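Local coordinates for protein Dye-decolorizing peroxidase (Irpex lacteus, PDB 7D8M) that probably oxidises dyes and other substrates with hydrogen peroxide at a heme b cofactor, as expected of a DyP-type peroxidase, at residues 328-333 with 369-374; 197-202 with 216-221; 334-339 with 361-366. All coordinates share one frame; numbering follows the deposited sequence.

Contact 1. Residues 328-333 with 369-374; sequences GDTFHA and IGNGFR. With HEM (protoporphyrin IX containing Fe), chain B.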
loop_
_atom_site.group_PDB
_atom_site.type_symbol
_atom_site.label_atom_id
_atom_site.label_comp_id
_atom_site.label_asym_id
_atom_site.label_seq_id
_atom_site.Cartn_x
_atom_site.Cartn_y
_atom_site.Cartn_z
ATOM N N GLY A 328 -19.121 7.720 1.373
ATOM C CA GLY A 328 -18.240 8.849 1.112
ATOM C C GLY A 328 -16.797 8.456 0.859
ATOM O O GLY A 328 -16.504 7.403 0.280
ATOM N N ASP A 329 -15.877 9.322 1.285
ATOM C CA ASP A 329 -14.444 9.151 1.042
ATOM C C ASP A 329 -13.732 8.421 2.178
ATOM O O ASP A 329 -12.499 8.417 2.217
ATOM C CB ASP A 329 -13.786 10.514 0.797
ATOM C CG ASP A 329 -13.824 11.413 2.024
ATOM O OD1 ASP A 329 -14.368 10.991 3.067
ATOM O OD2 ASP A 329 -13.306 12.547 1.951
ATOM N N THR A 330 -14.499 7.785 3.068
ATOM C CA THR A 330 -14.003 7.135 4.280
ATOM C C THR A 330 -12.888 6.126 4.031
ATOM O O THR A 330 -12.038 5.900 4.910
ATOM C CB THR A 330 -15.188 6.439 4.948
ATOM O OG1 THR A 330 -16.285 7.357 5.004
ATOM C CG2 THR A 330 -14.844 5.943 6.342
ATOM N N PHE A 331 -12.885 5.491 2.861
ATOM C CA PHE A 331 -12.102 4.288 2.624
ATOM C C PHE A 331 -10.944 4.510 1.649
ATOM O O PHE A 331 -10.381 3.540 1.129
ATOM C CB PHE A 331 -13.035 3.171 2.137
ATOM C CG PHE A 331 -14.290 3.041 2.968
ATOM C CD1 PHE A 331 -14.236 2.508 4.253
ATOM C CD2 PHE A 331 -15.514 3.478 2.482
ATOM C CE1 PHE A 331 -15.385 2.393 5.030
ATOM C CE2 PHE A 331 -16.676 3.368 3.250
ATOM C CZ PHE A 331 -16.613 2.825 4.530
ATOM N N HIS A 332 -10.567 5.758 1.404
ATOM C CA HIS A 332 -9.359 6.034 0.638
ATOM C C HIS A 332 -8.134 6.019 1.546
ATOM O O HIS A 332 -8.227 6.294 2.746
ATOM C CB HIS A 332 -9.489 7.374 -0.075
ATOM C CG HIS A 332 -10.551 7.376 -1.134
ATOM N ND1 HIS A 332 -10.261 7.276 -2.478
ATOM C CD2 HIS A 332 -11.901 7.448 -1.043
ATOM C CE1 HIS A 332 -11.389 7.287 -3.172
ATOM N NE2 HIS A 332 -12.399 7.387 -2.325
ATOM N N ALA A 333 -6.982 5.672 0.965
ATOM C CA ALA A 333 -5.724 5.619 1.706
ATOM C C ALA A 333 -4.584 5.737 0.707
ATOM O O ALA A 333 -4.755 5.464 -0.484
ATOM C CB ALA A 333 -5.610 4.329 2.523
ATOM N N ILE A 369 -7.013 2.435 10.421
ATOM C CA ILE A 369 -6.610 1.195 9.758
ATOM C C ILE A 369 -7.829 0.444 9.243
ATOM O O ILE A 369 -7.842 -0.044 8.107
ATOM C CB ILE A 369 -5.773 0.328 10.714
ATOM C CG1 ILE A 369 -4.474 1.051 11.070
ATOM C CG2 ILE A 369 -5.424 -1.017 10.098
ATOM C CD1 ILE A 369 -3.550 0.223 11.940
ATOM N N GLY A 370 -8.876 0.352 10.068
ATOM C CA GLY A 370 -10.058 -0.408 9.721
ATOM C C GLY A 370 -10.812 0.131 8.524
ATOM O O GLY A 370 -11.574 -0.618 7.910
ATOM N N ASN A 371 -10.619 1.415 8.184
ATOM C CA ASN A 371 -11.282 2.046 7.046
ATOM C C ASN A 371 -10.441 2.061 5.780
ATOM O O ASN A 371 -10.995 2.246 4.692
ATOM C CB ASN A 371 -11.663 3.492 7.372
ATOM C CG ASN A 371 -12.780 3.590 8.385
ATOM O OD1 ASN A 371 -13.431 2.594 8.723
ATOM N ND2 ASN A 371 -13.007 4.801 8.883
ATOM N N GLY A 372 -9.131 1.894 5.890
ATOM C CA GLY A 372 -8.284 1.900 4.714
ATOM C C GLY A 372 -7.836 0.506 4.331
ATOM O O GLY A 372 -8.641 -0.295 3.840
ATOM N N PHE A 373 -6.560 0.202 4.586
ATOM C CA PHE A 373 -6.008 -1.104 4.238
ATOM C C PHE A 373 -6.941 -2.241 4.631
ATOM O O PHE A 373 -7.253 -3.122 3.819
ATOM C CB PHE A 373 -4.659 -1.310 4.920
ATOM C CG PHE A 373 -4.283 -2.754 5.026
ATOM C CD1 PHE A 373 -3.790 -3.436 3.917
ATOM C CD2 PHE A 373 -4.468 -3.453 6.214
ATOM C CE1 PHE A 373 -3.464 -4.776 4.004
ATOM C CE2 PHE A 373 -4.142 -4.792 6.296
ATOM C CZ PHE A 373 -3.640 -5.452 5.198
ATOM N N ARG A 374 -7.387 -2.241 5.891
ATOM C CA ARG A 374 -8.093 -3.397 6.427
ATOM C C ARG A 374 -9.444 -3.586 5.745
ATOM O O ARG A 374 -9.861 -4.722 5.479
ATOM C CB ARG A 374 -8.261 -3.232 7.939
ATOM C CG ARG A 374 -8.729 -4.480 8.683
ATOM C CD ARG A 374 -8.816 -4.185 10.192
ATOM N NE ARG A 374 -9.017 -5.392 10.985
ATOM C CZ ARG A 374 -10.214 -5.897 11.273
ATOM N NH1 ARG A 374 -11.306 -5.294 10.824
ATOM N NH2 ARG A 374 -10.313 -7.002 12.001
HETATM C CHA HEM B . -3.856 -0.102 -7.258
HETATM C CHB HEM B . -0.807 -3.840 -7.758
HETATM C CHC HEM B . -1.465 -4.958 -3.075
HETATM C CHD HEM B . -4.883 -1.535 -2.725
HETATM C C1A HEM B . -2.961 -0.994 -7.804
HETATM C C2A HEM B . -2.418 -0.950 -9.149
HETATM C C3A HEM B . -1.564 -1.981 -9.276
HETATM C C4A HEM B . -1.542 -2.704 -8.023
HETATM C CMA HEM B . -0.731 -2.373 -10.510
HETATM C CAA HEM B . -2.778 0.122 -10.212
HETATM C CBA HEM B . -1.839 1.322 -10.094
HETATM C CGA HEM B . -2.498 2.475 -9.363
HETATM O O1A HEM B . -3.722 2.684 -9.540
HETATM O O2A HEM B . -1.791 3.211 -8.620
HETATM C C1B HEM B . -0.699 -4.436 -6.525
HETATM C C2B HEM B . 0.209 -5.513 -6.202
HETATM C C3B HEM B . 0.016 -5.828 -4.907
HETATM C C4B HEM B . -1.002 -4.949 -4.376
HETATM C CMB HEM B . 1.174 -6.162 -7.237
HETATM C CAB HEM B . 0.733 -6.884 -4.031
HETATM C CBB HEM B . 1.921 -7.416 -4.339
HETATM C C1C HEM B . -2.498 -4.183 -2.575
HETATM C C2C HEM B . -3.121 -4.302 -1.268
HETATM C C3C HEM B . -4.066 -3.346 -1.170
HETATM C C4C HEM B . -4.079 -2.613 -2.423
HETATM C CMC HEM B . -2.693 -5.351 -0.212
HETATM C CAC HEM B . -5.044 -3.028 -0.008
HETATM C CBC HEM B . -5.408 -3.938 0.913
HETATM C C1D HEM B . -4.812 -0.777 -3.874
HETATM C C2D HEM B . -5.442 0.513 -4.111
HETATM C C3D HEM B . -5.163 0.899 -5.357
HETATM C C4D HEM B . -4.339 -0.127 -5.966
HETATM C CMD HEM B . -6.303 1.313 -3.120
HETATM C CAD HEM B . -5.642 2.201 -6.030
HETATM C CBD HEM B . -7.000 1.934 -6.687
HETATM C CGD HEM B . -7.591 3.194 -7.282
HETATM O O1D HEM B . -8.172 3.108 -8.395
HETATM O O2D HEM B . -7.478 4.286 -6.657
HETATM N NA HEM B . -2.413 -2.077 -7.153
HETATM N NB HEM B . -1.427 -4.109 -5.389
HETATM N NC HEM B . -3.115 -3.154 -3.247
HETATM N ND HEM B . -4.128 -1.133 -5.024
HETATM FE FE HEM B . -2.881 -2.738 -5.239
HETATM O O HOH W 1 -11.640 6.767 7.489
#

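Contact 2. Residues 197-202 with 216-221; sequences IFTGRS and GSFLVF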
loop_
_atom_site.group_PDB
_atom_site.type_symbol
_atom_site.label_atom_id
_atom_site.label_comp_id
_atom_site.label_asym_id
_atom_site.label_seq_id
_atom_site.Cartn_x
_atom_site.Cartn_y
_atom_site.Cartn_z
ATOM N N ILE A 197 -6.676 10.839 6.214
ATOM C CA ILE A 197 -5.272 10.459 6.191
ATOM C C ILE A 197 -4.580 10.773 7.513
ATOM O O ILE A 197 -3.800 9.960 8.014
ATOM C CB ILE A 197 -4.549 11.159 5.019
ATOM C CG1 ILE A 197 -5.190 10.791 3.673
ATOM C CG2 ILE A 197 -3.029 10.884 5.067
ATOM C CD1 ILE A 197 -5.486 9.288 3.476
ATOM N N PHE A 198 -4.843 11.952 8.077
ATOM C CA PHE A 198 -4.106 12.464 9.227
ATOM C C PHE A 198 -4.996 12.447 10.461
ATOM O O PHE A 198 -6.059 13.079 10.473
ATOM C CB PHE A 198 -3.609 13.885 8.967
ATOM C CG PHE A 198 -2.633 13.991 7.837
ATOM C CD1 PHE A 198 -1.350 13.486 7.961
ATOM C CD2 PHE A 198 -2.996 14.609 6.652
ATOM C CE1 PHE A 198 -0.449 13.586 6.921
ATOM C CE2 PHE A 198 -2.105 14.709 5.616
ATOM C CZ PHE A 198 -0.826 14.198 5.751
ATOM N N THR A 199 -4.548 11.748 11.500
ATOM C CA THR A 199 -5.290 11.725 12.752
ATOM C C THR A 199 -5.392 13.129 13.335
ATOM O O THR A 199 -4.446 13.919 13.273
ATOM C CB THR A 199 -4.609 10.787 13.749
ATOM O OG1 THR A 199 -3.227 11.149 13.870
ATOM C CG2 THR A 199 -4.715 9.336 13.269
ATOM N N GLY A 200 -6.567 13.450 13.875
ATOM C CA GLY A 200 -6.806 14.732 14.494
ATOM C C GLY A 200 -7.224 15.838 13.555
ATOM O O GLY A 200 -7.627 16.903 14.032
ATOM N N ARG A 201 -7.152 15.631 12.239
ATOM C CA ARG A 201 -7.534 16.658 11.280
ATOM C C ARG A 201 -9.003 16.494 10.872
ATOM O O ARG A 201 -9.720 15.621 11.369
ATOM C CB ARG A 201 -6.601 16.636 10.066
ATOM C CG ARG A 201 -5.184 17.108 10.366
ATOM C CD ARG A 201 -5.166 18.534 10.920
ATOM N NE ARG A 201 -3.821 18.949 11.313
ATOM C CZ ARG A 201 -3.503 20.180 11.708
ATOM N NH1 ARG A 201 -4.436 21.119 11.765
ATOM N NH2 ARG A 201 -2.257 20.472 12.055
ATOM N N SER A 202 -9.451 17.344 9.945
ATOM C CA SER A 202 -10.882 17.550 9.724
ATOM C C SER A 202 -11.584 16.286 9.241
ATOM O O SER A 202 -11.140 15.630 8.291
ATOM C CB SER A 202 -11.103 18.681 8.717
ATOM O OG SER A 202 -12.402 18.598 8.151
ATOM N N GLY A 216 -0.365 12.843 12.762
ATOM C CA GLY A 216 0.179 11.519 12.543
ATOM C C GLY A 216 -0.651 10.750 11.520
ATOM O O GLY A 216 -1.637 11.251 10.986
ATOM N N SER A 217 -0.237 9.505 11.255
ATOM C CA SER A 217 -1.017 8.599 10.413
ATOM C C SER A 217 -0.621 7.164 10.720
ATOM O O SER A 217 0.479 6.894 11.198
ATOM C CB SER A 217 -0.826 8.887 8.920
ATOM O OG SER A 217 -1.737 8.111 8.137
ATOM N N PHE A 218 -1.529 6.236 10.434
ATOM C CA PHE A 218 -1.235 4.826 10.651
ATOM C C PHE A 218 -0.539 4.254 9.427
ATOM O O PHE A 218 -1.017 4.411 8.296
ATOM C CB PHE A 218 -2.504 4.041 10.978
ATOM C CG PHE A 218 -3.039 4.335 12.350
ATOM C CD1 PHE A 218 -4.023 5.283 12.531
ATOM C CD2 PHE A 218 -2.510 3.699 13.464
ATOM C CE1 PHE A 218 -4.495 5.568 13.796
ATOM C CE2 PHE A 218 -2.981 3.977 14.725
ATOM C CZ PHE A 218 -3.971 4.912 14.893
ATOM N N LEU A 219 0.602 3.621 9.661
ATOM C CA LEU A 219 1.410 3.004 8.615
ATOM C C LEU A 219 1.190 1.498 8.676
ATOM O O LEU A 219 1.669 0.835 9.606
ATOM C CB LEU A 219 2.891 3.349 8.806
ATOM C CG LEU A 219 3.960 3.036 7.738
ATOM C CD1 LEU A 219 5.328 3.570 8.219
ATOM C CD2 LEU A 219 4.070 1.540 7.363
ATOM N N VAL A 220 0.505 0.951 7.669
ATOM C CA VAL A 220 0.379 -0.496 7.523
ATOM C C VAL A 220 1.528 -0.998 6.662
ATOM O O VAL A 220 1.700 -0.542 5.525
ATOM C CB VAL A 220 -0.964 -0.892 6.892
ATOM C CG1 VAL A 220 -0.948 -2.389 6.607
ATOM C CG2 VAL A 220 -2.129 -0.511 7.799
ATOM N N PHE A 221 2.298 -1.954 7.179
ATOM C CA PHE A 221 3.334 -2.607 6.386
ATOM C C PHE A 221 2.983 -4.070 6.137
ATOM O O PHE A 221 2.614 -4.798 7.066
ATOM C CB PHE A 221 4.716 -2.527 7.043
ATOM C CG PHE A 221 5.784 -3.259 6.265
ATOM C CD1 PHE A 221 6.513 -2.601 5.284
ATOM C CD2 PHE A 221 6.035 -4.613 6.489
ATOM C CE1 PHE A 221 7.475 -3.265 4.550
ATOM C CE2 PHE A 221 6.997 -5.293 5.759
ATOM C CZ PHE A 221 7.720 -4.616 4.783
#

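Contact 3. Residues 334-339 with 361-366; sequences IRAGTP and AFVEYQ. With HEM (protoporphyrin IX containing Fe), chain B; OXY (oxygen molecule), chain C.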
loop_
_atom_site.group_PDB
_atom_site.type_symbol
_atom_site.label_atom_id
_atom_site.label_comp_id
_atom_site.label_asym_id
_atom_site.label_seq_id
_atom_site.Cartn_x
_atom_site.Cartn_y
_atom_site.Cartn_z
ATOM N N ILE A 334 -3.416 6.140 1.200
ATOM C CA ILE A 334 -2.264 6.424 0.349
ATOM C C ILE A 334 -1.283 5.262 0.410
ATOM O O ILE A 334 -0.820 4.884 1.495
ATOM C CB ILE A 334 -1.573 7.733 0.763
ATOM C CG1 ILE A 334 -2.483 8.938 0.508
ATOM C CG2 ILE A 334 -0.245 7.877 0.033
ATOM C CD1 ILE A 334 -1.950 10.231 1.117
ATOM N N ARG A 335 -0.934 4.720 -0.754
ATOM C CA ARG A 335 0.076 3.673 -0.850
ATOM C C ARG A 335 1.438 4.293 -1.157
ATOM O O ARG A 335 1.547 5.200 -1.986
ATOM C CB ARG A 335 -0.311 2.655 -1.931
ATOM C CG ARG A 335 -1.604 1.880 -1.626
ATOM C CD ARG A 335 -2.185 1.177 -2.869
ATOM N NE ARG A 335 -2.510 2.141 -3.904
ATOM C CZ ARG A 335 -2.003 2.109 -5.130
ATOM N NH1 ARG A 335 -1.155 1.145 -5.466
ATOM N NH2 ARG A 335 -2.325 3.046 -6.012
ATOM N N ALA A 336 2.479 3.797 -0.477
ATOM C CA ALA A 336 3.828 4.348 -0.605
ATOM C C ALA A 336 4.884 3.251 -0.609
ATOM O O ALA A 336 6.046 3.490 -0.250
ATOM C CB ALA A 336 4.127 5.357 0.519
ATOM N N GLY A 337 4.507 2.046 -1.016
ATOM C CA GLY A 337 5.421 0.932 -0.983
ATOM C C GLY A 337 6.363 0.921 -2.166
ATOM O O GLY A 337 6.265 1.731 -3.082
ATOM N N THR A 338 7.279 -0.052 -2.142
ATOM C CA THR A 338 8.334 -0.216 -3.133
ATOM C C THR A 338 8.534 -1.698 -3.424
ATOM O O THR A 338 8.573 -2.509 -2.487
ATOM C CB THR A 338 9.662 0.387 -2.627
ATOM O OG1 THR A 338 9.435 1.731 -2.190
ATOM C CG2 THR A 338 10.734 0.380 -3.714
ATOM N N PRO A 339 8.666 -2.080 -4.699
ATOM C CA PRO A 339 9.031 -3.469 -5.013
ATOM C C PRO A 339 10.319 -3.885 -4.314
ATOM O O PRO A 339 11.188 -3.063 -4.007
ATOM C CB PRO A 339 9.191 -3.469 -6.542
ATOM C CG PRO A 339 8.451 -2.275 -7.026
ATOM C CD PRO A 339 8.445 -1.259 -5.904
ATOM N N ALA A 361 7.192 -4.427 -1.013
ATOM C CA ALA A 361 7.218 -3.920 0.359
ATOM C C ALA A 361 6.085 -2.909 0.453
ATOM O O ALA A 361 6.260 -1.724 0.180
ATOM C CB ALA A 361 8.577 -3.308 0.693
ATOM N N PHE A 362 4.899 -3.396 0.834
ATOM C CA PHE A 362 3.667 -2.626 0.758
ATOM C C PHE A 362 3.514 -1.709 1.967
ATOM O O PHE A 362 3.644 -2.149 3.112
ATOM C CB PHE A 362 2.483 -3.598 0.652
ATOM C CG PHE A 362 1.140 -2.953 0.643
ATOM C CD1 PHE A 362 0.507 -2.635 -0.565
ATOM C CD2 PHE A 362 0.456 -2.740 1.826
ATOM C CE1 PHE A 362 -0.757 -2.063 -0.574
ATOM C CE2 PHE A 362 -0.814 -2.178 1.817
ATOM C CZ PHE A 362 -1.416 -1.827 0.617
ATOM N N VAL A 363 3.211 -0.439 1.707
ATOM C CA VAL A 363 2.980 0.560 2.743
ATOM C C VAL A 363 1.713 1.323 2.397
ATOM O O VAL A 363 1.577 1.818 1.273
ATOM C CB VAL A 363 4.154 1.551 2.863
ATOM C CG1 VAL A 363 3.783 2.662 3.831
ATOM C CG2 VAL A 363 5.445 0.838 3.269
ATOM N N GLU A 364 0.799 1.439 3.358
ATOM C CA GLU A 364 -0.432 2.188 3.148
ATOM C C GLU A 364 -0.736 3.028 4.380
ATOM O O GLU A 364 -0.694 2.521 5.508
ATOM C CB GLU A 364 -1.612 1.252 2.839
ATOM C CG GLU A 364 -2.831 1.978 2.308
ATOM C CD GLU A 364 -3.871 1.050 1.686
ATOM O OE1 GLU A 364 -3.958 -0.119 2.098
ATOM O OE2 GLU A 364 -4.589 1.495 0.763
ATOM N N TYR A 365 -1.046 4.305 4.157
ATOM C CA TYR A 365 -1.304 5.272 5.220
ATOM C C TYR A 365 -2.777 5.657 5.260
ATOM O O TYR A 365 -3.414 5.812 4.213
ATOM C CB TYR A 365 -0.477 6.541 5.016
ATOM C CG TYR A 365 1.008 6.373 5.167
ATOM C CD1 TYR A 365 1.613 6.442 6.418
ATOM C CD2 TYR A 365 1.819 6.192 4.053
ATOM C CE1 TYR A 365 3.003 6.317 6.562
ATOM C CE2 TYR A 365 3.216 6.076 4.186
ATOM C CZ TYR A 365 3.796 6.135 5.443
ATOM O OH TYR A 365 5.174 6.010 5.573
ATOM N N GLN A 366 -3.303 5.851 6.471
ATOM C CA GLN A 366 -4.699 6.224 6.689
ATOM C C GLN A 366 -4.876 6.571 8.159
ATOM O O GLN A 366 -4.135 6.091 9.020
ATOM C CB GLN A 366 -5.672 5.096 6.303
ATOM C CG GLN A 366 -5.439 3.797 7.079
ATOM C CD GLN A 366 -4.403 2.891 6.425
ATOM O OE1 GLN A 366 -4.677 2.243 5.415
ATOM N NE2 GLN A 366 -3.206 2.836 7.005
HETATM C CHA HEM B . -3.856 -0.102 -7.258
HETATM C CHB HEM B . -0.807 -3.840 -7.758
HETATM C CHC HEM B . -1.465 -4.958 -3.075
HETATM C CHD HEM B . -4.883 -1.535 -2.725
HETATM C C1A HEM B . -2.961 -0.994 -7.804
HETATM C C2A HEM B . -2.418 -0.950 -9.149
HETATM C C3A HEM B . -1.564 -1.981 -9.276
HETATM C C4A HEM B . -1.542 -2.704 -8.023
HETATM C CMA HEM B . -0.731 -2.373 -10.510
HETATM C CAA HEM B . -2.778 0.122 -10.212
HETATM C CBA HEM B . -1.839 1.322 -10.094
HETATM C CGA HEM B . -2.498 2.475 -9.363
HETATM O O1A HEM B . -3.722 2.684 -9.540
HETATM O O2A HEM B . -1.791 3.211 -8.620
HETATM C C1B HEM B . -0.699 -4.436 -6.525
HETATM C C2B HEM B . 0.209 -5.513 -6.202
HETATM C C3B HEM B . 0.016 -5.828 -4.907
HETATM C C4B HEM B . -1.002 -4.949 -4.376
HETATM C CMB HEM B . 1.174 -6.162 -7.237
HETATM C CAB HEM B . 0.733 -6.884 -4.031
HETATM C CBB HEM B . 1.921 -7.416 -4.339
HETATM C C1C HEM B . -2.498 -4.183 -2.575
HETATM C C2C HEM B . -3.121 -4.302 -1.268
HETATM C C3C HEM B . -4.066 -3.346 -1.170
HETATM C C4C HEM B . -4.079 -2.613 -2.423
HETATM C CMC HEM B . -2.693 -5.351 -0.212
HETATM C CAC HEM B . -5.044 -3.028 -0.008
HETATM C CBC HEM B . -5.408 -3.938 0.913
HETATM C C1D HEM B . -4.812 -0.777 -3.874
HETATM C C2D HEM B . -5.442 0.513 -4.111
HETATM C C3D HEM B . -5.163 0.899 -5.357
HETATM C C4D HEM B . -4.339 -0.127 -5.966
HETATM C CMD HEM B . -6.303 1.313 -3.120
HETATM C CAD HEM B . -5.642 2.201 -6.030
HETATM C CBD HEM B . -7.000 1.934 -6.687
HETATM C CGD HEM B . -7.591 3.194 -7.282
HETATM O O1D HEM B . -8.172 3.108 -8.395
HETATM O O2D HEM B . -7.478 4.286 -6.657
HETATM N NA HEM B . -2.413 -2.077 -7.153
HETATM N NB HEM B . -1.427 -4.109 -5.389
HETATM N NC HEM B . -3.115 -3.154 -3.247
HETATM N ND HEM B . -4.128 -1.133 -5.024
HETATM FE FE HEM B . -2.881 -2.738 -5.239
HETATM O O1 OXY C . 1.263 -0.513 -3.915
HETATM O O2 OXY C . 0.727 -1.182 -4.801
HETATM O O HOH W 2 2.195 0.288 -1.181
#

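Contact 1. Residues 328-333 with 369-374
F331 and G372 bring the two backbones together, their CA atoms 5.0 Å apart, where the type I turn D329-H332 passes G372, the N-cap position of helix 373-381. The carbonyl O of N371 points at F331 and receives a CA-H...O contact from F331 CA (3.1 Å). The same oxygen lies in the plane of the phenyl ring, at its edge, 3.3 Å from F331 CD1. T330 CB sits over the centre of one ring face; the ring also stacks with F375 and meets F327 and W380. An alanine in place of F331 would probably deprive N371 O of the ring edge beside it and would probably leave a gap among F375, F327 and W380.

T330 carries CG2 anti to its backbone N, which sets this methyl 3.3 Å from N371 ND2, an apolar neighbour for an amide nitrogen. The amide is served instead by a water that accepts from N371 ND2 (2.8 Å) and donates to T330 O (2.7 Å), joining side chain to turn. Further along the chain, A333 CB meets G372 CA at 4.2 Å, a close approach that the glycine permits. F373, the first residue of the helix, turns away from the turn and places CD1 3.4 Å from the heme vinyl carbon CBC.

Apart from the water, the two segments are joined by carbon-hydrogen contacts and van der Waals packing, so the fit depends on shape: a small glycine at the helix start and an aromatic ring edge facing a carbonyl.

Contact 2. Residues 197-202 with 216-221
T199 and F198 run past G216 and S217, just where the chain enters strand 217-226. The T199 side chain starts toward G216, with CB 4.1 Å from G216 O. At CB it forks. OG1 lies between the backbone N and the carbonyl carbon (chi1 53°), which brings it near G216, but its hydrogen-bond partner is A213 O. CG2, the other branch, ends 3.8 Å from F218 CE1, the two side chains crossing at about a right angle.

Beside this side chain the backbones pair. T199 N donates to G216 O at 3.0 Å, coming from above the carbonyl plane, and F198 CA adds a CA-H...O contact of 3.3 Å to the same oxygen. S217 OG, anti to its own backbone N, donates to I197 O at 2.8 Å, tying strand residue S217 to the carbonyl just before the turn; it also has a weak bond to Q366 O.

F198 to R201 form a type II turn, with G200 at the third position, where a CB would press on the carbonyl O of T199, so glycine suits it. The turn is docked at the start of an inner strand of a four-stranded antiparallel sheet whose 2-3-1-4 order is that of the ferredoxin-like fold of DyP-type peroxidases.

Contact 3. Residues 334-339 with 361-366
R335 has CG anti to its carbonyl carbon (chi1 -64°) and bends at chi3 (-60°), whereas F362 and E364 carry CG anti to the backbone N; these torsions gather all three on the heme side of the strand pair. R335 CG rests near E364 OE2 (3.8 Å) and the F362 ring, while the guanidinium passes the carboxylate and lies with one face over heme pyrrole D, CZ 3.3 Å from C4D. In its plane, R335 NH2 donates to propionate oxygen O2A (2.7 Å) and NH1 makes a weak bond to O2 of a bound dioxygen, probably from the crystallisation liquor. D172, through a salt bridge to NH1, and S175 O, bonded to NH2, further fix its rotation. F362 CE1 touches heme C2C at 3.3 Å, and E364 OE1 lies at that ring's edge.

I334 and Y365 form an antiparallel hydrogen-bonded pair (I334 N to Y365 O 3.0 Å, Y365 N to I334 O 2.7 Å), as do T338 and A361. Between them A336 N reaches V363 O, but V363 N and G337 N both donate to a water, which donates to dioxygen O1.

Strand 334-340 lies outermost in its four-stranded sheet, though P339 bonds through its backbone to A156 of strand 147-156; strand 359-366 continues it to strand 217-226. On the other face Y365 reaches D15 of helix 14-17, and T338 and A361 pack on strand 147-156.

Contact 3 is nested within the chain loop that contact 1 closes, and contact 2 precedes both. Contacts 1 and 3 have centres about 14 Å apart and meet at the helix start: Q366 OE1 probably accepts from F373 N at 2.9 Å, and A333 CB lies 3.5 Å from E364 OE2. Both reach the heme, through F373 and through R335, F362 and E364. Contact 2 stands further off, the I197 side chain about 10 Å from the heme, but shares the sheet with contact 3, where V220 N probably bonds E364 O at 2.9 Å. I369 packs its CG1 3.6 Å from F218 CB, tying contact 1 to contact 2.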